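Local coordinates for protein nisin leader peptide-processing serine protease NisP (Lactococcus lactis subsp. lactis, PDB 4MZD) that probably removes the leader peptide from the precursor of the lantibiotic nisin, acting as a subtilisin-like serine endopeptidase, at residues Ala86-Ser91 against Leu363-Asp368; Gln154-Gly159 against Pro166-Asn171; Pro357-Ala362 against Arg393-Val398. All blocks are in the same frame, centred on the assembly; numbering follows the deposited sequence. Where two conformers were deposited one is given.

Interaction 1: Ala86-Ser91 against Leu363-Asp368; sequences ALYQPS and LALVVD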
loop_
_atom_site.group_PDB
_atom_site.type_symbol
_atom_site.label_atom_id
_atom_site.label_comp_id
_atom_site.label_asym_id
_atom_site.label_seq_id
_atom_site.Cartn_x
_atom_site.Cartn_y
_atom_site.Cartn_z
ATOM N N ALA A 86 1.184 15.584 -17.943
ATOM C CA ALA A 86 0.636 16.488 -18.944
ATOM C C ALA A 86 -0.596 15.910 -19.629
ATOM O O ALA A 86 -1.346 16.636 -20.274
ATOM C CB ALA A 86 1.697 16.841 -19.975
ATOM N N LEU A 87 -0.801 14.606 -19.489
ATOM C CA LEU A 87 -1.897 13.937 -20.183
ATOM C C LEU A 87 -3.255 14.108 -19.511
ATOM O O LEU A 87 -4.281 14.077 -20.186
ATOM C CB LEU A 87 -1.600 12.447 -20.368
ATOM C CG LEU A 87 -0.388 12.107 -21.233
ATOM C CD1 LEU A 87 -0.244 10.599 -21.370
ATOM C CD2 LEU A 87 -0.486 12.768 -22.599
ATOM N N TYR A 88 -3.269 14.273 -18.191
ATOM C CA TYR A 88 -4.531 14.334 -17.464
ATOM C C TYR A 88 -4.424 15.010 -16.100
ATOM O O TYR A 88 -3.504 14.737 -15.330
ATOM C CB TYR A 88 -5.127 12.930 -17.288
ATOM C CG TYR A 88 -6.529 12.997 -16.751
ATOM C CD1 TYR A 88 -7.564 13.438 -17.561
ATOM C CD2 TYR A 88 -6.818 12.664 -15.431
ATOM C CE1 TYR A 88 -8.845 13.546 -17.086
ATOM C CE2 TYR A 88 -8.107 12.761 -14.942
ATOM C CZ TYR A 88 -9.117 13.205 -15.780
ATOM O OH TYR A 88 -10.408 13.320 -15.325
ATOM N N GLN A 89 -5.387 15.880 -15.810
ATOM C CA GLN A 89 -5.508 16.540 -14.515
ATOM C C GLN A 89 -6.846 16.156 -13.892
ATOM O O GLN A 89 -7.893 16.419 -14.476
ATOM C CB GLN A 89 -5.444 18.060 -14.695
ATOM C CG GLN A 89 -6.029 18.853 -13.542
ATOM C CD GLN A 89 -5.239 18.686 -12.271
ATOM O OE1 GLN A 89 -4.008 18.735 -12.284
ATOM N NE2 GLN A 89 -5.939 18.482 -11.161
ATOM N N PRO A 90 -6.823 15.534 -12.703
ATOM C CA PRO A 90 -8.080 15.060 -12.115
ATOM C C PRO A 90 -8.977 16.166 -11.576
ATOM O O PRO A 90 -8.519 17.243 -11.179
ATOM C CB PRO A 90 -7.609 14.169 -10.962
ATOM C CG PRO A 90 -6.281 14.757 -10.575
ATOM C CD PRO A 90 -5.656 15.195 -11.869
ATOM N N SER A 91 -10.270 15.868 -11.567
ATOM C CA SER A 91 -11.267 16.711 -10.936
ATOM C C SER A 91 -11.240 16.520 -9.425
ATOM O O SER A 91 -10.498 15.689 -8.899
ATOM C CB SER A 91 -12.658 16.350 -11.452
ATOM O OG SER A 91 -13.163 15.206 -10.775
ATOM N N LEU A 363 -4.925 4.432 -10.648
ATOM C CA LEU A 363 -6.291 3.954 -10.810
ATOM C C LEU A 363 -7.297 5.067 -10.604
ATOM O O LEU A 363 -8.296 5.138 -11.316
ATOM C CB LEU A 363 -6.579 2.821 -9.837
ATOM C CG LEU A 363 -6.013 1.459 -10.203
ATOM C CD1 LEU A 363 -6.155 0.553 -8.999
ATOM C CD2 LEU A 363 -6.737 0.883 -11.418
ATOM N N ALA A 364 -7.039 5.931 -9.629
ATOM C CA ALA A 364 -7.937 7.048 -9.376
ATOM C C ALA A 364 -7.983 7.989 -10.586
ATOM O O ALA A 364 -9.052 8.479 -10.949
ATOM C CB ALA A 364 -7.531 7.781 -8.111
ATOM N N LEU A 365 -6.839 8.232 -11.227
ATOM C CA LEU A 365 -6.823 9.042 -12.451
ATOM C C LEU A 365 -7.741 8.445 -13.519
ATOM O O LEU A 365 -8.496 9.165 -14.163
ATOM C CB LEU A 365 -5.400 9.176 -13.003
ATOM C CG LEU A 365 -4.396 10.001 -12.190
ATOM C CD1 LEU A 365 -2.993 9.832 -12.742
ATOM C CD2 LEU A 365 -4.779 11.476 -12.143
ATOM N N VAL A 366 -7.668 7.122 -13.689
ATOM C CA VAL A 366 -8.484 6.383 -14.653
ATOM C C VAL A 366 -9.969 6.463 -14.336
ATOM O O VAL A 366 -10.806 6.666 -15.221
ATOM C CB VAL A 366 -8.085 4.874 -14.664
ATOM C CG1 VAL A 366 -9.097 4.046 -15.455
ATOM C CG2 VAL A 366 -6.687 4.697 -15.204
ATOM N N VAL A 367 -10.299 6.273 -13.066
ATOM C CA VAL A 367 -11.688 6.348 -12.641
ATOM C C VAL A 367 -12.263 7.709 -13.012
ATOM O O VAL A 367 -13.363 7.808 -13.550
ATOM C CB VAL A 367 -11.821 6.101 -11.124
ATOM C CG1 VAL A 367 -13.202 6.497 -10.633
ATOM C CG2 VAL A 367 -11.543 4.638 -10.800
ATOM N N ASP A 368 -11.493 8.753 -12.735
ATOM C CA ASP A 368 -11.917 10.120 -13.004
ATOM C C ASP A 368 -11.976 10.417 -14.510
ATOM O O ASP A 368 -12.963 10.969 -14.997
ATOM C CB ASP A 368 -10.969 11.088 -12.290
ATOM C CG ASP A 368 -11.518 12.496 -12.200
ATOM O OD1 ASP A 368 -12.555 12.690 -11.531
ATOM O OD2 ASP A 368 -10.890 13.417 -12.766
#

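Interaction 2: Gln154-Gly159 against Pro166-Asn171; sequences QITANG and PGITVN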
loop_
_atom_site.group_PDB
_atom_site.type_symbol
_atom_site.label_atom_id
_atom_site.label_comp_id
_atom_site.label_asym_id
_atom_site.label_seq_id
_atom_site.Cartn_x
_atom_site.Cartn_y
_atom_site.Cartn_z
ATOM N N GLN A 154 3.331 9.539 -2.179
ATOM C CA GLN A 154 3.399 8.765 -3.410
ATOM C C GLN A 154 2.134 8.908 -4.248
ATOM O O GLN A 154 2.185 8.795 -5.476
ATOM C CB GLN A 154 3.650 7.288 -3.105
ATOM C CG GLN A 154 5.000 7.044 -2.477
ATOM C CD GLN A 154 6.104 7.389 -3.430
ATOM O OE1 GLN A 154 6.283 6.715 -4.441
ATOM N NE2 GLN A 154 6.819 8.484 -3.151
ATOM N N ILE A 155 0.996 9.114 -3.587
ATOM C CA ILE A 155 -0.251 9.317 -4.298
ATOM C C ILE A 155 -0.364 10.735 -4.853
ATOM O O ILE A 155 -0.663 10.912 -6.036
ATOM C CB ILE A 155 -1.480 9.049 -3.395
ATOM C CG1 ILE A 155 -1.403 7.646 -2.787
ATOM C CG2 ILE A 155 -2.770 9.207 -4.182
ATOM C CD1 ILE A 155 -2.494 7.341 -1.795
ATOM N N THR A 156 -0.131 11.737 -4.002
ATOM C CA THR A 156 -0.679 13.061 -4.253
ATOM C C THR A 156 0.281 14.235 -4.069
ATOM O O THR A 156 -0.124 15.376 -4.273
ATOM C CB THR A 156 -1.931 13.281 -3.371
ATOM O OG1 THR A 156 -2.666 14.396 -3.861
ATOM C CG2 THR A 156 -1.561 13.516 -1.900
ATOM N N ALA A 157 1.531 14.000 -3.679
ATOM C CA ALA A 157 2.424 15.139 -3.450
ATOM C C ALA A 157 2.405 16.076 -4.645
ATOM O O ALA A 157 2.450 15.649 -5.804
ATOM C CB ALA A 157 3.835 14.691 -3.150
ATOM N N ASN A 158 2.362 17.372 -4.362
ATOM C CA ASN A 158 2.281 18.363 -5.414
ATOM C C ASN A 158 3.112 19.578 -5.062
ATOM O O ASN A 158 2.587 20.656 -4.806
ATOM C CB ASN A 158 0.824 18.747 -5.643
ATOM C CG ASN A 158 0.628 19.548 -6.909
ATOM O OD1 ASN A 158 1.519 19.618 -7.754
ATOM N ND2 ASN A 158 -0.552 20.140 -7.060
ATOM N N GLY A 159 4.422 19.411 -5.047
ATOM C CA GLY A 159 5.281 20.508 -4.654
ATOM C C GLY A 159 6.729 20.183 -4.928
ATOM O O GLY A 159 7.141 20.040 -6.078
ATOM N N PRO A 166 -0.568 14.233 -8.771
ATOM C CA PRO A 166 -0.356 15.394 -7.901
ATOM C C PRO A 166 -1.647 16.150 -7.601
ATOM O O PRO A 166 -2.385 16.533 -8.510
ATOM C CB PRO A 166 0.620 16.259 -8.709
ATOM C CG PRO A 166 1.373 15.258 -9.541
ATOM C CD PRO A 166 0.333 14.249 -9.937
ATOM N N GLY A 167 -1.908 16.348 -6.316
ATOM C CA GLY A 167 -3.053 17.109 -5.870
ATOM C C GLY A 167 -4.375 16.359 -5.830
ATOM O O GLY A 167 -5.387 16.928 -5.423
ATOM N N ILE A 168 -4.398 15.091 -6.240
ATOM C CA ILE A 168 -5.634 14.324 -6.158
ATOM C C ILE A 168 -6.091 14.236 -4.700
ATOM O O ILE A 168 -5.283 14.128 -3.782
ATOM C CB ILE A 168 -5.489 12.930 -6.817
ATOM C CG1 ILE A 168 -6.845 12.384 -7.255
ATOM C CG2 ILE A 168 -4.745 11.955 -5.905
ATOM C CD1 ILE A 168 -6.722 11.255 -8.263
ATOM N N THR A 169 -7.395 14.293 -4.480
ATOM C CA THR A 169 -7.922 14.319 -3.123
ATOM C C THR A 169 -7.638 13.014 -2.394
ATOM O O THR A 169 -7.850 11.926 -2.939
ATOM C CB THR A 169 -9.432 14.598 -3.135
ATOM O OG1 THR A 169 -9.665 15.841 -3.807
ATOM C CG2 THR A 169 -9.980 14.698 -1.727
ATOM N N VAL A 170 -7.140 13.133 -1.168
ATOM C CA VAL A 170 -6.961 11.974 -0.300
ATOM C C VAL A 170 -7.714 12.160 1.010
ATOM O O VAL A 170 -7.712 13.253 1.600
ATOM C CB VAL A 170 -5.471 11.666 -0.027
ATOM C CG1 VAL A 170 -4.779 11.305 -1.324
ATOM C CG2 VAL A 170 -4.777 12.826 0.666
ATOM N N ASN A 171 -8.373 11.087 1.440
ATOM C CA ASN A 171 -9.060 11.038 2.719
ATOM C C ASN A 171 -8.347 10.021 3.602
ATOM O O ASN A 171 -7.809 9.041 3.092
ATOM C CB ASN A 171 -10.532 10.692 2.515
ATOM C CG ASN A 171 -11.290 11.802 1.810
ATOM O OD1 ASN A 171 -11.254 12.956 2.229
ATOM N ND2 ASN A 171 -11.952 11.462 0.721
#

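Interaction 3: Pro357-Ala362 against Arg393-Val398; sequences PKVSGA and RVLNIV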
loop_
_atom_site.group_PDB
_atom_site.type_symbol
_atom_site.label_atom_id
_atom_site.label_comp_id
_atom_site.label_asym_id
_atom_site.label_seq_id
_atom_site.Cartn_x
_atom_site.Cartn_y
_atom_site.Cartn_z
ATOM N N PRO A 357 0.669 2.758 -3.418
ATOM C CA PRO A 357 0.040 4.059 -3.681
ATOM C C PRO A 357 0.253 4.566 -5.100
ATOM O O PRO A 357 -0.559 5.368 -5.577
ATOM C CB PRO A 357 0.718 4.996 -2.666
ATOM C CG PRO A 357 1.981 4.281 -2.268
ATOM C CD PRO A 357 1.582 2.835 -2.268
ATOM N N LYS A 358 1.329 4.149 -5.757
ATOM C CA LYS A 358 1.513 4.524 -7.154
ATOM C C LYS A 358 0.374 3.936 -7.984
ATOM O O LYS A 358 -0.204 4.601 -8.840
ATOM C CB LYS A 358 2.864 4.046 -7.687
ATOM C CG LYS A 358 4.072 4.694 -7.028
ATOM C CD LYS A 358 5.349 4.214 -7.720
ATOM C CE LYS A 358 6.604 4.983 -7.328
ATOM N NZ LYS A 358 7.141 4.622 -5.991
ATOM N N VAL A 359 0.040 2.676 -7.716
ATOM C CA VAL A 359 -1.072 2.034 -8.392
ATOM C C VAL A 359 -2.406 2.678 -7.991
ATOM O O VAL A 359 -3.251 2.947 -8.849
ATOM C CB VAL A 359 -1.062 0.516 -8.128
ATOM C CG1 VAL A 359 -2.272 -0.149 -8.769
ATOM C CG2 VAL A 359 0.234 -0.090 -8.666
ATOM N N SER A 360 -2.604 2.939 -6.701
ATOM C CA SER A 360 -3.858 3.560 -6.260
ATOM C C SER A 360 -4.108 4.905 -6.931
ATOM O O SER A 360 -5.209 5.181 -7.405
ATOM C CB SER A 360 -3.864 3.761 -4.749
ATOM O OG SER A 360 -3.884 2.512 -4.102
ATOM N N GLY A 361 -3.090 5.759 -6.951
ATOM C CA GLY A 361 -3.249 7.060 -7.571
ATOM C C GLY A 361 -3.517 6.954 -9.062
ATOM O O GLY A 361 -4.331 7.697 -9.608
ATOM N N ALA A 362 -2.812 6.048 -9.733
ATOM C CA ALA A 362 -3.008 5.840 -11.163
ATOM C C ALA A 362 -4.432 5.370 -11.452
ATOM O O ALA A 362 -5.076 5.840 -12.397
ATOM C CB ALA A 362 -1.999 4.843 -11.683
ATOM N N ARG A 393 3.805 -7.935 -14.854
ATOM C CA ARG A 393 3.068 -6.733 -15.185
ATOM C C ARG A 393 3.548 -5.594 -14.304
ATOM O O ARG A 393 3.617 -5.719 -13.082
ATOM C CB ARG A 393 1.564 -6.933 -14.993
ATOM C CG ARG A 393 0.885 -7.707 -16.101
ATOM C CD ARG A 393 -0.606 -7.702 -15.867
ATOM N NE ARG A 393 -0.929 -8.233 -14.548
ATOM C CZ ARG A 393 -1.632 -9.342 -14.345
ATOM N NH1 ARG A 393 -2.100 -10.031 -15.378
ATOM N NH2 ARG A 393 -1.876 -9.754 -13.109
ATOM N N VAL A 394 3.887 -4.482 -14.935
ATOM C CA VAL A 394 4.313 -3.308 -14.192
ATOM C C VAL A 394 3.433 -2.114 -14.530
ATOM O O VAL A 394 2.875 -2.021 -15.620
ATOM C CB VAL A 394 5.790 -2.960 -14.449
ATOM C CG1 VAL A 394 6.698 -4.100 -13.996
ATOM C CG2 VAL A 394 6.014 -2.629 -15.917
ATOM N N LEU A 395 3.293 -1.214 -13.567
ATOM C CA LEU A 395 2.518 0.006 -13.746
ATOM C C LEU A 395 3.184 0.928 -14.759
ATOM O O LEU A 395 4.379 1.219 -14.661
ATOM C CB LEU A 395 2.397 0.743 -12.413
ATOM C CG LEU A 395 1.620 2.060 -12.473
ATOM C CD1 LEU A 395 0.142 1.811 -12.764
ATOM C CD2 LEU A 395 1.788 2.821 -11.171
ATOM N N ASN A 396 2.398 1.386 -15.725
ATOM C CA ASN A 396 2.837 2.406 -16.663
ATOM C C ASN A 396 1.663 3.342 -16.856
ATOM O O ASN A 396 0.659 2.981 -17.473
ATOM C CB ASN A 396 3.279 1.797 -17.991
ATOM C CG ASN A 396 3.842 2.835 -18.936
ATOM O OD1 ASN A 396 3.125 3.717 -19.399
ATOM N ND2 ASN A 396 5.135 2.740 -19.220
ATOM N N ILE A 397 1.778 4.540 -16.297
ATOM C CA ILE A 397 0.630 5.430 -16.222
ATOM C C ILE A 397 0.248 5.993 -17.586
ATOM O O ILE A 397 -0.931 6.195 -17.863
ATOM C CB ILE A 397 0.843 6.541 -15.175
ATOM C CG1 ILE A 397 1.140 5.901 -13.816
ATOM C CG2 ILE A 397 -0.377 7.445 -15.100
ATOM C CD1 ILE A 397 1.375 6.883 -12.698
ATOM N N VAL A 398 1.236 6.231 -18.444
ATOM C CA VAL A 398 0.925 6.654 -19.801
ATOM C C VAL A 398 0.073 5.601 -20.520
ATOM O O VAL A 398 -0.942 5.931 -21.145
ATOM C CB VAL A 398 2.198 7.002 -20.597
ATOM C CG1 VAL A 398 1.856 7.237 -22.061
ATOM C CG2 VAL A 398 2.870 8.231 -19.991
#

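Interaction 1: Ala86-Ser91 against Leu363-Asp368
The Y88 ring and the D368 carboxylate meet with their planes 62° apart, the acid oxygen OD2 lying at the edge of the ring close to its plane. From there OD2 accepts the phenol hydrogen bond, Y88 OH to D368 OD2 being 2.6 Å. The carboxylate, in turn, is approached on both faces at this oxygen. The phenol comes from above one face, while the backbone N of S91 comes from above the other, 2.8 Å from D368 OD2 in a nearly straight hydrogen bond (N-H...O 172°). The second oxygen is used differently: S91 OG lies 2.7 Å from D368 OD1, on its syn lone pair, and also bonds to the N of K93 just beyond. Three donors thus fix the carboxylate against rotation and would favour its charged form. Because CG of D368 is trans to the backbone N (chi1 -165°), the acid reaches across to the loop. Beside the polar cluster, L365 CD2 packs 3.8 Å from P90 CD and 4.0 Å from Y88 CD2, the Y88 and L365 side chains running alongside each other in opposite senses. A loop clasped to a helix through one carboxylate is the general lesson, and in this subtilisin-like fold it fastens the approach to strand 95-100 onto helix 356-370, which begins just after the predicted nucleophile.

Interaction 2: Gln154-Gly159 against Pro166-Asn171
T156 and V170 point at each other tip to tip, T156 CG2 standing 3.9 Å from V170 CG1, whereas the hydroxyl of the same threonine is turned to the backbone. With OG1 trans to its own N (chi1 -164°), T156 OG1 donates to I168 O at 2.6 Å, in the carbonyl plane and on a lone pair; S113 OG is a further partner of this buried hydroxyl. One side chain therefore splits its work, methyl to the core and oxygen to the chain. The apolar side continues at I155, whose side chain passes aslant that of I168, CG2 to CG2 3.8 Å, and also reaches V170. Toward the surface, the N158 side chain stands at about a right angle to the P166 ring, with N158 OD1 3.6 Å from P166 CB. Between these two zones a backbone bond closes the turn: G167 N to T156 O is 2.9 Å and nearly straight at 175°, and G167 has the positive phi (82°) that glycine readily adopts. Here the helix carrying the predicted catalytic H147 at its start gives way to strand 169-174, which lies parallel to strand 117-120: the returning half of a beta-alpha-beta crossover in the subtilisin-like alpha/beta fold.

Interaction 3: Pro357-Ala362 against Arg393-Val398
L395 sets its two methyls against helix 356-370, the long helix of the subtilisin-like fold that follows the predicted nucleophile S353, and so illustrates how a single branched side chain can dock a loop onto a helix. The close part of the contact gathers round CD2. It lies 3.5 Å from K358 O and 3.8 Å from K358 CB, while V359 lies at a slant to L395, V359 CG2 being 4.1 Å from L395 CD2. The other methyl meets the helix about a turn later, L395 CD1 resting 3.9 Å from A362 CB. With CG trans to the backbone N (chi1 179°) the fork extends from the loop to the helix, and chi2 (68°) sets which methyl meets which residue. The same A362 CB also receives I397, its CG1 at 3.9 Å, and so meets two branched neighbours side by side. All five touching residues are buried, and apart from the K358 carbonyl the touching groups are apolar; the segments are joined by packing alone.

The K358 chain leads its charge away from L395: NZ bonds to Q154 OE1, forms a salt bridge with D74 and reaches two backbone carbonyls, so the buried amine is gripped on several sides and its positive charge would be stabilised. The looser side of the contact lies behind the loop, where N396, partly exposed, turns its CB away from helix 356-370. Its work is local: as N-cap of helix 397-402, its side-chain OD1 accepts the backbone N-H of D399.

Followed from the N terminus, the chain leaves helix 83-87 through 86-91, which meets 363-368 much later in the chain and so closes, in interaction 1, a loop of 271 residues. Nested inside it is interaction 2, a short closure over six residues that ties the end of helix 147-156 to strand 169-174. Interaction 3 opens at 357-362, after interaction 2 has closed, and ends at 393-398, so it crosses interaction 1 on their shared helix 356-370. That helix is the common post: I168 CD1 touches A364 CB, I155 CG1 packs on P357 CB, and L365 CD1 nears I397 CG2. Strand 169-174 of the central sheet, the N-terminal segment and helix 397-402 are thereby joined.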